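Local atomic coordinates of HAD-superfamily hydrolase, subfamily IA, variant 1 (Ehrlichia chaffeensis, PDB entry 3KZX), a protein that probably acts as a phosphoglycolate phosphatase, hydrolysing 2-phosphoglycolate to glycolate and phosphate. Residues 147-155 / 164-172; 33-44 / 88-96. One frame throughout, in Å; residues are numbered along the deposited sequence. Where two conformers were deposited one is given.

Contact 1 (147-155 / 164-172); sequences DSIIGSGDT and PVLAALTNI
Ser148 and Ile172 meet at the tightest point of the packing between edge strand 148-152 and helix 163-172, where a helix layer covers the sheet of the Rossmann-like HAD core. CG2 of Ile172 presses on CB of Ser148 at 3.4 Å, closer than usual carbon contact, and also lies 3.7 Å from CB of Asp147. Ile172 turns this methyl to the strand because CG1 sits between backbone N and carbonyl carbon (chi1 73°). Two residues on, on the same side of the strand, Ile150 spreads its branches over the helix: CG1 lies 3.9 Å from CB of Ala168, CG2 meets CB of Pro164 at 4.0 Å, and CD1 touches CB of Ala167. Small alanines at 167 and 168 are consistent with the close approach, 8.0 Å between the axes of the short segments, nearly antiparallel at 158°. Beyond the strand, CG2 of Thr155 rests on CB of Ala167 at 3.7 Å, after a type II turn from Gly151 to Asp154 in which Asp154 OD2 accepts from Gly151 N and is also salt-bridged to Arg134. The packing is looser around Asn171, which is itself exposed. There OD1 of Asn171 and OG of Ser148 stand 3.6 Å apart, and a water joins them, donating to Asn171 OD1 at 3.0 Å. Direct contact is thus dispersive and the polar link runs through solvent, so cohesion depends on the fit of methyl groups rather than on paired charges.

Contact 2 (33-44 / 88-96); sequences YNTLIDTSINID and LYENSLEKS
The squiggle, flap and outgoing linker that follow the first strand of a HAD core meet the cap here: Tyr33, Asn34, Thr39 and Ile43 pack against Tyr89, Glu90 and Leu93 of helix 82-95. Leu93 inserts its CD1 methyl between two aromatic rings. On one side it makes a CH-pi contact with Tyr33, 4.2 Å from the ring centroid and 8° off the normal; on the other it covers a face of Tyr89, displaced toward the rim. CB of Leu93 adds a close contact with CE2 of Tyr33 at 3.4 Å. The phenol oxygen of Tyr33 is held by Asp100 and Lys128.

The helical turn at 33-36, with its wide pi-type turn, is the squiggle, and strand 37-38 pairs with 103-104 as the flap hairpin. Since helices 45-54, 70-78 and 82-95 come between those strands in the chain, this is the layout of a C1 cap, and residues 39-44 form the outgoing linker. Tyr89, its CG anti to the backbone N (chi1 179°), extends its ring edge to that linker, where OH donates to Thr39 O at 2.8 Å in the carbonyl plane. A water also donates to this hydroxyl and accepts from Asp44 N, while CG1 of Ile43 lies 3.7 Å from Tyr89 OH. Thr39 OG1 donates to Asn34 OD1 at 2.8 Å, which fixes the rotation of the amide and turns ND2 to the helix. ND2 then gives a weak, bent bond to Glu90 OE2 at 3.1 Å, amide and carboxylate planes standing 82° apart. Where the flap strand passes into the linker, Asp38 OD1 accepts from both Ser40 N, closing an Asx turn, and Ser40 OG.

The two contacts illustrate how one chain divides its work: contact 1 packs a helix on the edge of the parallel core sheet, whereas contact 2 joins that core to its cap. Their centres lie 20 Å apart and their nearest atoms about 5 Å, without touching. Lys128 bridges the gap: its backbone pairs with Ser152 of 147-155, while its NZ is hydrogen-bonded to Tyr33 OH and, weakly, to Leu93 O in contact 2. In HAD enzymes the active site lies at the C-terminal ends of the core strands, beneath the cap. Contact 2 probably borders that region: Thr35 OG1 makes a weak hydrogen bond to Asp185, just past the C-terminal end of strand 180-184. Contact 1 approaches it through the C-terminal end of strand 148-152.

Contact 1 (147-155 / 164-172)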
loop_
_atom_site.group_PDB
_atom_site.type_symbol
_atom_site.label_atom_id
_atom_site.label_comp_id
_atom_site.label_asym_id
_atom_site.label_seq_id
_atom_site.Cartn_x
_atom_site.Cartn_y
_atom_site.Cartn_z
ATOM N N ASP A 147 -13.260 3.638 -6.564
ATOM C CA ASP A 147 -14.312 3.017 -7.349
ATOM C C ASP A 147 -14.182 1.507 -7.458
ATOM O O ASP A 147 -15.101 0.849 -7.933
ATOM C CB ASP A 147 -14.450 3.705 -8.685
ATOM C CG ASP A 147 -15.064 5.105 -8.526
ATOM O OD1 ASP A 147 -14.440 6.074 -8.905
ATOM O OD2 ASP A 147 -16.156 5.225 -7.945
ATOM N N SER A 148 -13.058 0.960 -6.989
ATOM C CA SER A 148 -12.871 -0.485 -6.904
ATOM C C SER A 148 -11.824 -0.756 -5.841
ATOM O O SER A 148 -10.811 -0.061 -5.805
ATOM C CB SER A 148 -12.341 -1.026 -8.225
ATOM O OG SER A 148 -12.146 -2.433 -8.150
ATOM N N ILE A 149 -12.048 -1.758 -4.998
ATOM C CA ILE A 149 -11.064 -2.145 -4.009
ATOM C C ILE A 149 -10.907 -3.643 -4.139
ATOM O O ILE A 149 -11.867 -4.374 -3.835
ATOM C CB ILE A 149 -11.514 -1.798 -2.560
ATOM C CG1 ILE A 149 -11.594 -0.276 -2.346
ATOM C CG2 ILE A 149 -10.568 -2.401 -1.524
ATOM C CD1 ILE A 149 -12.408 0.157 -1.154
ATOM N N ILE A 150 -9.715 -4.072 -4.587
ATOM C CA ILE A 150 -9.351 -5.475 -4.837
ATOM C C ILE A 150 -8.258 -5.924 -3.810
ATOM O O ILE A 150 -7.214 -5.278 -3.670
ATOM C CB ILE A 150 -8.795 -5.640 -6.263
ATOM C CG1 ILE A 150 -9.860 -5.215 -7.300
ATOM C CG2 ILE A 150 -8.336 -7.099 -6.521
ATOM C CD1 ILE A 150 -11.120 -6.111 -7.311
ATOM N N GLY A 151 -8.546 -6.994 -3.088
ATOM C CA GLY A 151 -7.609 -7.626 -2.174
ATOM C C GLY A 151 -7.424 -9.083 -2.540
ATOM O O GLY A 151 -8.031 -9.584 -3.526
ATOM N N SER A 152 -6.628 -9.806 -1.751
ATOM C CA SER A 152 -6.537 -11.244 -1.977
ATOM C C SER A 152 -7.891 -11.904 -1.680
ATOM O O SER A 152 -8.648 -11.430 -0.848
ATOM C CB SER A 152 -5.447 -11.921 -1.149
ATOM O OG SER A 152 -5.386 -11.391 0.138
ATOM N N GLY A 153 -8.184 -12.976 -2.410
ATOM C CA GLY A 153 -9.486 -13.680 -2.316
ATOM C C GLY A 153 -10.528 -13.082 -3.240
ATOM O O GLY A 153 -11.585 -13.628 -3.401
ATOM N N ASP A 154 -10.223 -11.935 -3.841
ATOM C CA ASP A 154 -11.171 -11.310 -4.774
ATOM C C ASP A 154 -10.979 -11.793 -6.208
ATOM O O ASP A 154 -11.910 -11.717 -7.025
ATOM C CB ASP A 154 -11.093 -9.775 -4.744
ATOM C CG ASP A 154 -11.664 -9.181 -3.468
ATOM O OD1 ASP A 154 -12.631 -9.791 -2.917
ATOM O OD2 ASP A 154 -11.157 -8.113 -3.028
ATOM N N THR A 155 -9.780 -12.277 -6.516
ATOM C CA THR A 155 -9.508 -12.871 -7.815
ATOM C C THR A 155 -8.913 -14.261 -7.623
ATOM O O THR A 155 -8.789 -14.741 -6.500
ATOM C CB THR A 155 -8.538 -11.989 -8.662
ATOM O OG1 THR A 155 -7.219 -12.088 -8.134
ATOM C CG2 THR A 155 -8.984 -10.541 -8.697
ATOM N N PRO A 164 -5.152 -9.004 -10.521
ATOM C CA PRO A 164 -5.831 -8.080 -9.605
ATOM C C PRO A 164 -5.926 -6.643 -10.116
ATOM O O PRO A 164 -6.924 -5.945 -9.823
ATOM C CB PRO A 164 -4.957 -8.114 -8.339
ATOM C CG PRO A 164 -4.149 -9.301 -8.426
ATOM C CD PRO A 164 -4.013 -9.670 -9.865
ATOM N N VAL A 165 -4.909 -6.202 -10.861
ATOM C CA VAL A 165 -4.918 -4.885 -11.477
ATOM C C VAL A 165 -5.974 -4.837 -12.568
ATOM O O VAL A 165 -6.726 -3.872 -12.655
ATOM C CB VAL A 165 -3.536 -4.499 -12.060
ATOM C CG1 VAL A 165 -3.648 -3.248 -12.926
ATOM C CG2 VAL A 165 -2.504 -4.321 -10.896
ATOM N N LEU A 166 -6.000 -5.858 -13.415
ATOM C CA LEU A 166 -6.942 -5.910 -14.495
ATOM C C LEU A 166 -8.378 -5.992 -13.950
ATOM O O LEU A 166 -9.296 -5.467 -14.569
ATOM C CB LEU A 166 -6.629 -7.064 -15.456
ATOM C CG LEU A 166 -5.307 -6.946 -16.246
ATOM C CD1 LEU A 166 -5.031 -8.178 -17.133
ATOM C CD2 LEU A 166 -5.350 -5.661 -17.036
ATOM N N ALA A 167 -8.560 -6.634 -12.793
ATOM C CA ALA A 167 -9.848 -6.716 -12.155
ATOM C C ALA A 167 -10.346 -5.350 -11.720
ATOM O O ALA A 167 -11.510 -5.023 -11.977
ATOM C CB ALA A 167 -9.834 -7.691 -10.981
ATOM N N ALA A 168 -9.488 -4.567 -11.059
ATOM C CA ALA A 168 -9.859 -3.195 -10.672
ATOM C C ALA A 168 -10.261 -2.373 -11.893
ATOM O O ALA A 168 -11.270 -1.628 -11.871
ATOM C CB ALA A 168 -8.689 -2.509 -9.916
ATOM N N LEU A 169 -9.494 -2.506 -12.970
ATOM C CA LEU A 169 -9.750 -1.705 -14.189
ATOM C C LEU A 169 -11.045 -2.131 -14.879
ATOM O O LEU A 169 -11.794 -1.277 -15.363
ATOM C CB LEU A 169 -8.569 -1.776 -15.162
ATOM C CG LEU A 169 -7.275 -1.094 -14.701
ATOM C CD1 LEU A 169 -6.070 -1.480 -15.622
ATOM C CD2 LEU A 169 -7.431 0.448 -14.662
ATOM N N THR A 170 -11.333 -3.437 -14.879
ATOM C CA THR A 170 -12.633 -3.914 -15.342
ATOM C C THR A 170 -13.765 -3.259 -14.517
ATOM O O THR A 170 -14.760 -2.758 -15.094
ATOM C CB THR A 170 -12.702 -5.445 -15.324
ATOM O OG1 THR A 170 -11.752 -5.942 -16.245
ATOM C CG2 THR A 170 -14.098 -5.989 -15.712
ATOM N N ASN A 171 -13.595 -3.217 -13.190
ATOM C CA ASN A 171 -14.671 -2.739 -12.304
ATOM C C ASN A 171 -14.840 -1.228 -12.335
ATOM O O ASN A 171 -15.941 -0.756 -12.106
ATOM C CB ASN A 171 -14.453 -3.154 -10.861
ATOM C CG ASN A 171 -14.457 -4.680 -10.658
ATOM O OD1 ASN A 171 -13.963 -5.177 -9.628
ATOM N ND2 ASN A 171 -14.975 -5.415 -11.620
ATOM N N ILE A 172 -13.781 -0.474 -12.634
ATOM C CA ILE A 172 -13.901 0.996 -12.802
ATOM C C ILE A 172 -14.139 1.416 -14.270
ATOM O O ILE A 172 -14.220 2.609 -14.562
ATOM C CB ILE A 172 -12.699 1.744 -12.208
ATOM C CG1 ILE A 172 -11.420 1.599 -13.041
ATOM C CG2 ILE A 172 -12.463 1.311 -10.710
ATOM C CD1 ILE A 172 -10.233 2.272 -12.371
HETATM O O HOH W 1 -14.240 -3.472 -7.157
#

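Contact 2 (33-44 / 88-96)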
loop_
_atom_site.group_PDB
_atom_site.type_symbol
_atom_site.label_atom_id
_atom_site.label_comp_id
_atom_site.label_asym_id
_atom_site.label_seq_id
_atom_site.Cartn_x
_atom_site.Cartn_y
_atom_site.Cartn_z
ATOM N N TYR A 33 -0.840 -1.189 2.183
ATOM C CA TYR A 33 0.227 -1.234 3.169
ATOM C C TYR A 33 1.550 -0.730 2.565
ATOM O O TYR A 33 1.943 -1.172 1.513
ATOM C CB TYR A 33 0.440 -2.654 3.688
ATOM C CG TYR A 33 -0.594 -3.170 4.680
ATOM C CD1 TYR A 33 -1.157 -2.335 5.655
ATOM C CD2 TYR A 33 -0.953 -4.486 4.675
ATOM C CE1 TYR A 33 -2.088 -2.824 6.543
ATOM C CE2 TYR A 33 -1.872 -5.004 5.589
ATOM C CZ TYR A 33 -2.445 -4.175 6.506
ATOM O OH TYR A 33 -3.334 -4.720 7.416
ATOM N N ASN A 34 2.217 0.198 3.265
ATOM C CA ASN A 34 3.515 0.756 2.851
ATOM C C ASN A 34 3.486 1.670 1.613
ATOM O O ASN A 34 4.523 2.119 1.132
ATOM C CB ASN A 34 4.557 -0.353 2.771
ATOM C CG ASN A 34 4.585 -1.177 4.052
ATOM O OD1 ASN A 34 4.865 -0.648 5.132
ATOM N ND2 ASN A 34 4.230 -2.450 3.959
ATOM N N THR A 35 2.278 1.983 1.152
ATOM C CA THR A 35 2.036 3.011 0.145
ATOM C C THR A 35 1.093 4.017 0.802
ATOM O O THR A 35 1.553 4.986 1.442
ATOM C CB THR A 35 1.515 2.371 -1.183
ATOM O OG1 THR A 35 2.511 1.432 -1.644
ATOM C CG2 THR A 35 1.270 3.459 -2.275
ATOM N N LEU A 36 -0.216 3.811 0.706
ATOM C CA LEU A 36 -1.113 4.720 1.431
ATOM C C LEU A 36 -0.878 4.718 2.964
ATOM O O LEU A 36 -0.934 5.769 3.597
ATOM C CB LEU A 36 -2.587 4.465 1.104
ATOM C CG LEU A 36 -3.088 4.857 -0.305
ATOM C CD1 LEU A 36 -4.488 4.251 -0.584
ATOM C CD2 LEU A 36 -3.069 6.414 -0.503
ATOM N N ILE A 37 -0.665 3.546 3.538
ATOM C CA ILE A 37 -0.609 3.332 4.972
ATOM C C ILE A 37 0.826 3.111 5.469
ATOM O O ILE A 37 1.594 2.352 4.878
ATOM C CB ILE A 37 -1.468 2.105 5.343
ATOM C CG1 ILE A 37 -2.957 2.459 5.247
ATOM C CG2 ILE A 37 -1.065 1.502 6.759
ATOM C CD1 ILE A 37 -3.451 3.393 6.373
ATOM N N ASP A 38 1.173 3.782 6.556
ATOM C CA ASP A 38 2.456 3.639 7.213
ATOM C C ASP A 38 2.297 2.537 8.251
ATOM O O ASP A 38 1.550 2.717 9.224
ATOM C CB ASP A 38 2.851 4.969 7.865
ATOM C CG ASP A 38 4.208 4.907 8.530
ATOM O OD1 ASP A 38 4.713 3.779 8.792
ATOM O OD2 ASP A 38 4.735 5.993 8.836
ATOM N N THR A 39 2.936 1.386 8.042
ATOM C CA THR A 39 2.752 0.257 8.981
ATOM C C THR A 39 3.720 0.324 10.194
ATOM O O THR A 39 3.733 -0.563 11.027
ATOM C CB THR A 39 2.859 -1.122 8.313
ATOM O OG1 THR A 39 4.153 -1.288 7.739
ATOM C CG2 THR A 39 1.801 -1.297 7.201
ATOM N N SER A 40 4.508 1.375 10.279
ATOM C CA SER A 40 5.474 1.538 11.365
ATOM C C SER A 40 4.967 2.467 12.477
ATOM O O SER A 40 5.646 2.642 13.480
ATOM C CB SER A 40 6.786 2.088 10.816
ATOM O OG SER A 40 6.684 3.508 10.643
ATOM N N ILE A 41 3.799 3.065 12.320
ATOM C CA ILE A 41 3.292 3.958 13.359
ATOM C C ILE A 41 2.059 3.279 13.947
ATOM O O ILE A 41 1.117 2.965 13.224
ATOM C CB ILE A 41 3.041 5.399 12.798
ATOM C CG1 ILE A 41 4.407 6.046 12.478
ATOM C CG2 ILE A 41 2.202 6.237 13.774
ATOM C CD1 ILE A 41 4.465 7.608 12.458
ATOM N N ASN A 42 2.100 3.046 15.262
ATOM C CA ASN A 42 1.070 2.315 15.983
ATOM C C ASN A 42 1.193 0.822 15.653
ATOM O O ASN A 42 0.181 0.140 15.412
ATOM C CB ASN A 42 -0.351 2.877 15.672
ATOM C CG ASN A 42 -0.492 4.370 16.043
ATOM O OD1 ASN A 42 0.234 4.864 16.922
ATOM N ND2 ASN A 42 -1.408 5.086 15.373
ATOM N N ILE A 43 2.434 0.332 15.610
ATOM C CA ILE A 43 2.702 -1.102 15.456
ATOM C C ILE A 43 1.932 -1.875 16.533
ATOM O O ILE A 43 1.940 -1.480 17.701
ATOM C CB ILE A 43 4.197 -1.415 15.580
ATOM C CG1 ILE A 43 4.957 -0.897 14.362
ATOM C CG2 ILE A 43 4.440 -2.917 15.735
ATOM C CD1 ILE A 43 6.493 -1.035 14.477
ATOM N N ASP A 44 1.232 -2.946 16.141
ATOM C CA ASP A 44 0.580 -3.825 17.117
ATOM C C ASP A 44 1.641 -4.792 17.614
ATOM O O ASP A 44 2.185 -5.580 16.838
ATOM C CB ASP A 44 -0.605 -4.582 16.504
ATOM C CG ASP A 44 -1.425 -5.345 17.540
ATOM O OD1 ASP A 44 -2.546 -5.760 17.194
ATOM O OD2 ASP A 44 -0.957 -5.540 18.692
ATOM N N LEU A 88 7.975 -10.748 6.977
ATOM C CA LEU A 88 7.069 -11.528 7.818
ATOM C C LEU A 88 5.943 -10.670 8.338
ATOM O O LEU A 88 4.779 -11.102 8.339
ATOM C CB LEU A 88 7.814 -12.178 9.008
ATOM C CG LEU A 88 8.363 -13.567 8.738
ATOM C CD1 LEU A 88 9.169 -13.630 7.433
ATOM C CD2 LEU A 88 9.174 -14.106 9.934
ATOM N N TYR A 89 6.290 -9.433 8.722
ATOM C CA TYR A 89 5.353 -8.501 9.290
ATOM C C TYR A 89 4.257 -8.138 8.278
ATOM O O TYR A 89 3.077 -8.206 8.624
ATOM C CB TYR A 89 6.093 -7.243 9.771
ATOM C CG TYR A 89 5.248 -6.151 10.365
ATOM C CD1 TYR A 89 4.481 -6.365 11.498
ATOM C CD2 TYR A 89 5.263 -4.886 9.833
ATOM C CE1 TYR A 89 3.736 -5.341 12.076
ATOM C CE2 TYR A 89 4.529 -3.862 10.403
ATOM C CZ TYR A 89 3.754 -4.099 11.519
ATOM O OH TYR A 89 3.033 -3.082 12.077
ATOM N N GLU A 90 4.632 -7.708 7.072
ATOM C CA GLU A 90 3.622 -7.431 6.038
ATOM C C GLU A 90 2.780 -8.659 5.708
ATOM O O GLU A 90 1.562 -8.539 5.480
ATOM C CB GLU A 90 4.247 -6.961 4.723
ATOM C CG GLU A 90 3.213 -6.319 3.767
ATOM C CD GLU A 90 3.849 -5.400 2.711
ATOM O OE1 GLU A 90 5.077 -5.471 2.538
ATOM O OE2 GLU A 90 3.110 -4.619 2.067
ATOM N N ASN A 91 3.431 -9.818 5.599
ATOM C CA ASN A 91 2.709 -11.082 5.343
ATOM C C ASN A 91 1.608 -11.332 6.386
ATOM O O ASN A 91 0.490 -11.717 6.037
ATOM C CB ASN A 91 3.657 -12.280 5.295
ATOM C CG ASN A 91 4.511 -12.343 4.020
ATOM O OD1 ASN A 91 5.424 -13.170 3.938
ATOM N ND2 ASN A 91 4.245 -11.482 3.051
ATOM N N SER A 92 1.917 -11.033 7.639
ATOM C CA SER A 92 1.024 -11.285 8.768
ATOM C C SER A 92 -0.158 -10.316 8.750
ATOM O O SER A 92 -1.302 -10.718 8.976
ATOM C CB SER A 92 1.795 -11.145 10.098
ATOM O OG SER A 92 0.917 -11.047 11.209
ATOM N N LEU A 93 0.146 -9.053 8.497
ATOM C CA LEU A 93 -0.872 -7.996 8.387
ATOM C C LEU A 93 -1.850 -8.285 7.262
ATOM O O LEU A 93 -3.042 -8.047 7.424
ATOM C CB LEU A 93 -0.231 -6.639 8.126
ATOM C CG LEU A 93 0.631 -5.984 9.229
ATOM C CD1 LEU A 93 1.183 -4.614 8.748
ATOM C CD2 LEU A 93 -0.164 -5.851 10.538
ATOM N N GLU A 94 -1.349 -8.774 6.130
ATOM C CA GLU A 94 -2.221 -9.138 5.009
ATOM C C GLU A 94 -3.255 -10.238 5.353
ATOM O O GLU A 94 -4.370 -10.230 4.840
ATOM C CB GLU A 94 -1.402 -9.602 3.800
ATOM C CG GLU A 94 -0.556 -8.479 3.153
ATOM C CD GLU A 94 0.305 -8.994 2.014
ATOM O OE1 GLU A 94 0.456 -10.228 1.886
ATOM O OE2 GLU A 94 0.816 -8.158 1.221
ATOM N N LYS A 95 -2.856 -11.188 6.172
ATOM C CA LYS A 95 -3.732 -12.289 6.559
ATOM C C LYS A 95 -4.549 -12.061 7.836
ATOM O O LYS A 95 -5.376 -12.915 8.196
ATOM C CB LYS A 95 -2.890 -13.552 6.744
ATOM C CG LYS A 95 -2.330 -14.118 5.457
ATOM C CD LYS A 95 -1.295 -15.195 5.801
ATOM C CE LYS A 95 -0.882 -15.996 4.570
ATOM N NZ LYS A 95 -0.322 -17.338 4.982
ATOM N N SER A 96 -4.352 -10.926 8.497
ATOM C CA SER A 96 -4.901 -10.715 9.837
ATOM C C SER A 96 -6.416 -10.632 9.867
ATOM O O SER A 96 -7.037 -10.105 8.948
ATOM C CB SER A 96 -4.348 -9.432 10.463
ATOM O OG SER A 96 -4.884 -9.235 11.765
HETATM O O HOH W 2 1.030 -3.939 13.570
#